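Local atomic coordinates of thiamine pyrophosphokinase (Candida albicans, PDB entry 2G9Z), a protein that probably transfers a pyrophosphate group from ATP to thiamine to form thiamine pyrophosphate, and is captured here with magnesium and an imidodiphosphate analogue of thiamine pyrophosphate. Residues Val124-Ser129 against Phe156-His161; Leu67-Lys72 against Val88-Gly93. One frame throughout, in Å; residues are numbered along the deposited sequence.

Interaction 1 of 2, residues Val124-Ser129 against Phe156-His161; sequences VGDFDS and FTKSIH. With MG (magnesium ion), chain C; MG (magnesium ion), chain D; VNP (3-[(4-amino-2-methylpyrimidin-5-yl)methyl]-5-(2-{[hydroxy(phosphonoamino)phosphoryl]oxy}ethyl)-4-methyl-1,3-thiazol-3-I um), chain H.
The CA atoms of the two segments come nearest at Val124 and Ser159, 5.9 Å apart, where the end of strand 122-125 packs against helix 155-170; Gly125 and Lys158 form the next pair. No hydrogen bond crosses between the two segments, so the contact rests on packing. Val124 supplies it mainly through CG2, which lies 3.7 Å from Lys158 CB and 3.5 Å from Ser159 OG. That hydroxyl sits beside its own backbone N (chi1 -69°) and bonds back to Asp155 O, one turn earlier in the helix. Lys158, extended beyond CG, runs alongside the strand end: CD passes 4.2 Å from Gly125 CA, and NZ is held by the carbonyls of Gln148 and Ser150. In this alpha/beta layer the helix packs on the parallel part of a mixed sheet, and the chain leaving the strand carries an Asp-x-Asp pair, Asp126 and Asp128, to the active site. Both carboxylates bridge two magnesium ions, each using OD1 for one and OD2 for the other; the second ion lies 2.2 Å from Asp126 OD2 and 2.1 Å from Asp128 OD2. Ligand oxygen O1B also joins both metals. Asp91 and Asp155 complete the first ion's shell. Lys158 NZ stays 4.6 Å from Asp126 OD2, and Lys158 also lines a further magnesium site with Asp155.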
loop_
_atom_site.group_PDB
_atom_site.type_symbol
_atom_site.label_atom_id
_atom_site.label_comp_id
_atom_site.label_asym_id
_atom_site.label_seq_id
_atom_site.Cartn_x
_atom_site.Cartn_y
_atom_site.Cartn_z
ATOM N N VAL A 124 15.740 -6.725 16.352
ATOM C CA VAL A 124 16.200 -7.732 15.403
ATOM C C VAL A 124 16.243 -7.308 13.936
ATOM O O VAL A 124 15.604 -6.335 13.540
ATOM C CB VAL A 124 15.355 -9.043 15.541
ATOM C CG1 VAL A 124 14.365 -8.916 16.697
ATOM C CG2 VAL A 124 14.643 -9.376 14.247
ATOM N N GLY A 125 17.010 -8.053 13.144
ATOM C CA GLY A 125 17.129 -7.766 11.723
ATOM C C GLY A 125 18.563 -7.871 11.250
ATOM O O GLY A 125 19.431 -8.334 11.994
ATOM N N ASP A 126 18.828 -7.454 10.014
ATOM C CA ASP A 126 20.192 -7.513 9.498
ATOM C C ASP A 126 21.004 -6.285 9.899
ATOM O O ASP A 126 22.201 -6.207 9.637
ATOM C CB ASP A 126 20.189 -7.671 7.977
ATOM C CG ASP A 126 19.317 -6.650 7.292
ATOM O OD1 ASP A 126 18.797 -5.756 7.985
ATOM O OD2 ASP A 126 19.158 -6.753 6.064
ATOM N N PHE A 127 20.334 -5.334 10.544
ATOM C CA PHE A 127 20.949 -4.107 11.035
ATOM C C PHE A 127 21.649 -3.206 10.027
ATOM O O PHE A 127 22.729 -2.679 10.307
ATOM C CB PHE A 127 21.923 -4.437 12.173
ATOM C CG PHE A 127 21.275 -5.109 13.347
ATOM C CD1 PHE A 127 19.959 -4.821 13.693
ATOM C CD2 PHE A 127 21.983 -6.018 14.121
ATOM C CE1 PHE A 127 19.358 -5.429 14.797
ATOM C CE2 PHE A 127 21.392 -6.628 15.224
ATOM C CZ PHE A 127 20.076 -6.333 15.561
ATOM N N ASP A 128 21.043 -3.015 8.862
ATOM C CA ASP A 128 21.639 -2.134 7.870
ATOM C C ASP A 128 20.964 -0.764 7.879
ATOM O O ASP A 128 21.279 0.095 7.057
ATOM C CB ASP A 128 21.565 -2.751 6.473
ATOM C CG ASP A 128 20.173 -3.208 6.103
ATOM O OD1 ASP A 128 19.215 -2.941 6.857
ATOM O OD2 ASP A 128 20.045 -3.836 5.039
ATOM N N SER A 129 20.039 -0.561 8.815
ATOM C CA SER A 129 19.353 0.718 8.922
ATOM C C SER A 129 19.515 1.318 10.317
ATOM O O SER A 129 19.643 2.531 10.459
ATOM C CB SER A 129 17.863 0.570 8.577
ATOM O OG SER A 129 17.182 -0.218 9.538
ATOM N N PHE A 156 10.962 -7.606 9.075
ATOM C CA PHE A 156 9.614 -7.831 9.569
ATOM C C PHE A 156 9.436 -9.290 9.960
ATOM O O PHE A 156 9.032 -9.603 11.082
ATOM C CB PHE A 156 8.580 -7.480 8.497
ATOM C CG PHE A 156 7.167 -7.772 8.913
ATOM C CD1 PHE A 156 6.460 -6.872 9.704
ATOM C CD2 PHE A 156 6.558 -8.969 8.555
ATOM C CE1 PHE A 156 5.164 -7.163 10.137
ATOM C CE2 PHE A 156 5.261 -9.269 8.986
ATOM C CZ PHE A 156 4.566 -8.361 9.778
ATOM N N THR A 157 9.723 -10.176 9.015
ATOM C CA THR A 157 9.587 -11.609 9.236
ATOM C C THR A 157 10.499 -12.105 10.352
ATOM O O THR A 157 10.078 -12.889 11.202
ATOM C CB THR A 157 9.874 -12.385 7.936
ATOM O OG1 THR A 157 8.930 -11.985 6.932
ATOM C CG2 THR A 157 9.740 -13.883 8.165
ATOM N N LYS A 158 11.748 -11.649 10.353
ATOM C CA LYS A 158 12.683 -12.053 11.397
ATOM C C LYS A 158 12.139 -11.646 12.759
ATOM O O LYS A 158 12.289 -12.382 13.735
ATOM C CB LYS A 158 14.056 -11.418 11.160
ATOM C CG LYS A 158 14.758 -11.969 9.921
ATOM C CD LYS A 158 15.920 -11.092 9.487
ATOM C CE LYS A 158 16.571 -11.649 8.229
ATOM N NZ LYS A 158 17.684 -10.807 7.723
ATOM N N SER A 159 11.493 -10.482 12.823
ATOM C CA SER A 159 10.917 -10.000 14.078
ATOM C C SER A 159 9.730 -10.855 14.514
ATOM O O SER A 159 9.578 -11.162 15.700
ATOM C CB SER A 159 10.471 -8.534 13.948
ATOM O OG SER A 159 11.586 -7.672 13.815
ATOM N N ILE A 160 8.876 -11.217 13.560
ATOM C CA ILE A 160 7.718 -12.047 13.866
ATOM C C ILE A 160 8.202 -13.382 14.433
ATOM O O ILE A 160 7.669 -13.880 15.424
ATOM C CB ILE A 160 6.857 -12.312 12.603
ATOM C CG1 ILE A 160 6.158 -11.021 12.165
ATOM C CG2 ILE A 160 5.832 -13.411 12.887
ATOM C CD1 ILE A 160 5.157 -10.476 13.182
ATOM N N HIS A 161 9.212 -13.960 13.797
ATOM C CA HIS A 161 9.773 -15.227 14.255
ATOM C C HIS A 161 10.297 -15.079 15.676
ATOM O O HIS A 161 10.131 -15.973 16.509
ATOM C CB HIS A 161 10.899 -15.667 13.322
ATOM C CG HIS A 161 10.420 -16.387 12.102
ATOM N ND1 HIS A 161 11.167 -16.477 10.948
ATOM C CD2 HIS A 161 9.271 -17.063 11.862
ATOM C CE1 HIS A 161 10.499 -17.175 10.048
ATOM N NE2 HIS A 161 9.346 -17.543 10.577
HETATM MG MG MG C . 17.392 -4.000 7.850
HETATM MG MG MG D . 18.363 -5.138 4.741
HETATM O O2G VNP H . 17.295 -4.371 3.127
HETATM P PG VNP H . 15.913 -3.559 3.242
HETATM O O3G VNP H . 15.410 -3.179 1.902
HETATM O O1G VNP H . 16.230 -2.268 4.150
HETATM N N3B VNP H . 14.849 -4.476 4.059
HETATM P PB VNP H . 15.532 -5.464 5.150
HETATM O O2B VNP H . 14.463 -6.122 5.931
HETATM O O1B VNP H . 16.544 -4.687 5.899
HETATM O O1 VNP H . 16.302 -6.566 4.260
HETATM C C7 VNP H . 15.655 -7.447 3.335
HETATM C C12 VNP H . 16.522 -8.707 3.268
HETATM C C11 VNP H . 16.103 -9.781 2.260
HETATM C C10 VNP H . 16.500 -9.544 0.802
HETATM C CM4 VNP H . 17.760 -8.773 0.401
HETATM S S1 VNP H . 14.322 -10.123 2.062
HETATM C C9 VNP H . 14.505 -10.559 0.378
HETATM N N5 VNP H . 15.643 -10.047 -0.093
HETATM C C7A VNP H . 15.924 -9.940 -1.534
HETATM C C5A VNP H . 15.217 -11.005 -2.377
HETATM C C6A VNP H . 14.280 -10.544 -3.292
HETATM N N1A VNP H . 13.700 -11.371 -4.145
HETATM C C2A VNP H . 13.995 -12.676 -4.148
HETATM C CM2 VNP H . 13.330 -13.601 -5.169
HETATM N N3A VNP H . 14.885 -13.170 -3.274
HETATM C C4A VNP H . 15.500 -12.369 -2.392
HETATM N N4A VNP H . 16.366 -12.897 -1.534
HETATM O O HOH W 1 16.119 -2.140 7.134
#

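Interaction 2 of 2, residues Leu67-Lys72 against Val88-Gly93; sequences LILNQK and VCADGG. With MG (magnesium ion), chain C.
Ile68 O is gripped from several directions by the segment 88-93. Ala90 N donates to it over 2.9 Å, tilted 32° out of the carbonyl plane, while Cys89 CA and Gly93 CA add CA-H...O contacts, the latter at 3.2 Å. With the partner bond, Ile68 N to Val88 O (2.7 Å, N-H...O angle 167°), this defines the parallel pairing of strands 64-68 and 86-90, the two strands of a beta-alpha-beta unit whose connection carries helix 77-81. Two bridges, Leu67 with Val88 and Ile68 with Cys89, fix the register. On the face of Leu67 and Val88, CD1 of the leucine meets CG1 of the valine at 3.8 Å, the side chains crossing at a slant; Phe156 and Ser159 of helix 155-170 touch Leu67 on this side. Ile68 and Cys89 point to the other face, where Ala94 and Leu97 of helix 93-100 pack against the cysteine. Past the bridges the pairing stops, but Leu69 CD1 still reaches Ala90 CB at 3.6 Å. There a water links Asn70 N to Ala90 O, which do not bond directly, accepting from Asn70 N at 3.1 Å and donating to Ala90 O at 3.2 Å. The same Ala90 carbonyl receives Gly93 N, closing a type II' turn with Asp91 and Gly92 at its centre. Asn70 lays its CB against the Gly92 backbone, and the lack of a side chain on Gly93 allows its CA to close up on both Ile68 O and Leu69 O. The turn presents Asp91 to the metal: with CG anti to the backbone N (chi1 -166°), OD2 lies 2.3 Å from a magnesium ion.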
loop_
_atom_site.group_PDB
_atom_site.type_symbol
_atom_site.label_atom_id
_atom_site.label_comp_id
_atom_site.label_asym_id
_atom_site.label_seq_id
_atom_site.Cartn_x
_atom_site.Cartn_y
_atom_site.Cartn_z
ATOM N N LEU A 67 5.265 -4.197 17.622
ATOM C CA LEU A 67 6.361 -4.365 16.680
ATOM C C LEU A 67 6.563 -3.023 15.994
ATOM O O LEU A 67 5.639 -2.486 15.382
ATOM C CB LEU A 67 6.022 -5.449 15.658
ATOM C CG LEU A 67 7.022 -5.678 14.520
ATOM C CD1 LEU A 67 8.440 -5.832 15.068
ATOM C CD2 LEU A 67 6.607 -6.930 13.744
ATOM N N ILE A 68 7.772 -2.482 16.098
ATOM C CA ILE A 68 8.074 -1.179 15.518
ATOM C C ILE A 68 9.027 -1.223 14.338
ATOM O O ILE A 68 10.206 -1.549 14.487
ATOM C CB ILE A 68 8.672 -0.239 16.587
ATOM C CG1 ILE A 68 7.750 -0.201 17.810
ATOM C CG2 ILE A 68 8.872 1.166 16.001
ATOM C CD1 ILE A 68 8.349 0.488 19.015
ATOM N N LEU A 69 8.517 -0.890 13.158
ATOM C CA LEU A 69 9.356 -0.871 11.974
ATOM C C LEU A 69 9.934 0.526 11.754
ATOM O O LEU A 69 9.668 1.446 12.525
ATOM C CB LEU A 69 8.579 -1.361 10.749
ATOM C CG LEU A 69 8.705 -2.881 10.549
ATOM C CD1 LEU A 69 8.215 -3.623 11.789
ATOM C CD2 LEU A 69 7.907 -3.305 9.320
ATOM N N ASN A 70 10.711 0.677 10.690
ATOM C CA ASN A 70 11.404 1.923 10.399
ATOM C C ASN A 70 10.690 3.081 9.690
ATOM O O ASN A 70 10.793 3.239 8.476
ATOM C CB ASN A 70 12.695 1.582 9.652
ATOM C CG ASN A 70 13.641 2.762 9.550
ATOM O OD1 ASN A 70 13.593 3.685 10.365
ATOM N ND2 ASN A 70 14.519 2.729 8.555
ATOM N N GLN A 71 9.996 3.901 10.477
ATOM C CA GLN A 71 9.298 5.089 9.991
ATOM C C GLN A 71 8.998 5.981 11.190
ATOM O O GLN A 71 8.855 5.499 12.313
ATOM C CB GLN A 71 7.994 4.728 9.254
ATOM C CG GLN A 71 8.196 4.365 7.780
ATOM C CD GLN A 71 6.888 4.236 7.007
ATOM O OE1 GLN A 71 6.203 3.216 7.083
ATOM N NE2 GLN A 71 6.535 5.281 6.265
ATOM N N LYS A 72 8.915 7.286 10.955
ATOM C CA LYS A 72 8.649 8.221 12.038
ATOM C C LYS A 72 7.354 7.843 12.745
ATOM O O LYS A 72 6.326 7.636 12.106
ATOM C CB LYS A 72 8.573 9.647 11.487
ATOM C CG LYS A 72 8.609 10.732 12.551
ATOM C CD LYS A 72 8.804 12.103 11.919
ATOM C CE LYS A 72 8.875 13.198 12.972
ATOM N NZ LYS A 72 7.600 13.312 13.729
ATOM N N VAL A 88 9.064 -5.079 20.296
ATOM C CA VAL A 88 10.140 -5.473 19.390
ATOM C C VAL A 88 10.389 -4.420 18.316
ATOM O O VAL A 88 9.445 -3.939 17.687
ATOM C CB VAL A 88 9.798 -6.793 18.662
ATOM C CG1 VAL A 88 10.916 -7.162 17.690
ATOM C CG2 VAL A 88 9.553 -7.900 19.669
ATOM N N CYS A 89 11.653 -4.060 18.109
ATOM C CA CYS A 89 12.006 -3.104 17.067
ATOM C C CYS A 89 12.657 -3.868 15.925
ATOM O O CYS A 89 13.589 -4.643 16.137
ATOM C CB CYS A 89 12.998 -2.050 17.568
ATOM S SG CYS A 89 12.334 -0.843 18.707
ATOM N N ALA A 90 12.152 -3.668 14.716
ATOM C CA ALA A 90 12.729 -4.322 13.552
ATOM C C ALA A 90 13.791 -3.372 13.002
ATOM O O ALA A 90 13.461 -2.369 12.374
ATOM C CB ALA A 90 11.646 -4.582 12.495
ATOM N N ASP A 91 15.058 -3.679 13.269
ATOM C CA ASP A 91 16.188 -2.872 12.803
ATOM C C ASP A 91 15.939 -1.371 12.955
ATOM O O ASP A 91 15.875 -0.861 14.072
ATOM C CB ASP A 91 16.502 -3.201 11.339
ATOM C CG ASP A 91 17.858 -2.665 10.889
ATOM O OD1 ASP A 91 18.517 -1.946 11.661
ATOM O OD2 ASP A 91 18.272 -2.958 9.755
ATOM N N GLY A 92 15.789 -0.675 11.830
ATOM C CA GLY A 92 15.554 0.760 11.845
ATOM C C GLY A 92 14.472 1.229 12.800
ATOM O O GLY A 92 14.469 2.385 13.221
ATOM N N GLY A 93 13.546 0.339 13.138
ATOM C CA GLY A 93 12.483 0.696 14.061
ATOM C C GLY A 93 13.031 1.220 15.379
ATOM O O GLY A 93 12.344 1.948 16.099
HETATM MG MG MG C . 17.392 -4.000 7.850
HETATM O O HOH W 2 11.643 -2.185 9.806
HETATM O O HOH W 1 16.119 -2.140 7.134
#

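Overall arrangement
Both contacts are largely buried and belong to one sheet, in which strands 86-90 and 122-125 are neighbours; their centres lie about 9 Å apart. Interaction 2 joins strand to strand and depends on directional backbone bonds, with its exposed member, Asn70, at the edge. Interaction 1 joins strand to helix by side-chain packing and buries less surface, 191 against 379 Å². A probable hydrogen bond from Asp91 N to Val124 O ties them directly; helix 155-170 adds a second tie, Ser159 touching Val124 in one and Leu67 and Ala90 in the other. Their chemistry converges at the strand ends: Asp126 and Asp128 of interaction 1 and Asp91 of interaction 2 share one magnesium ion, whose shell includes a water common to both.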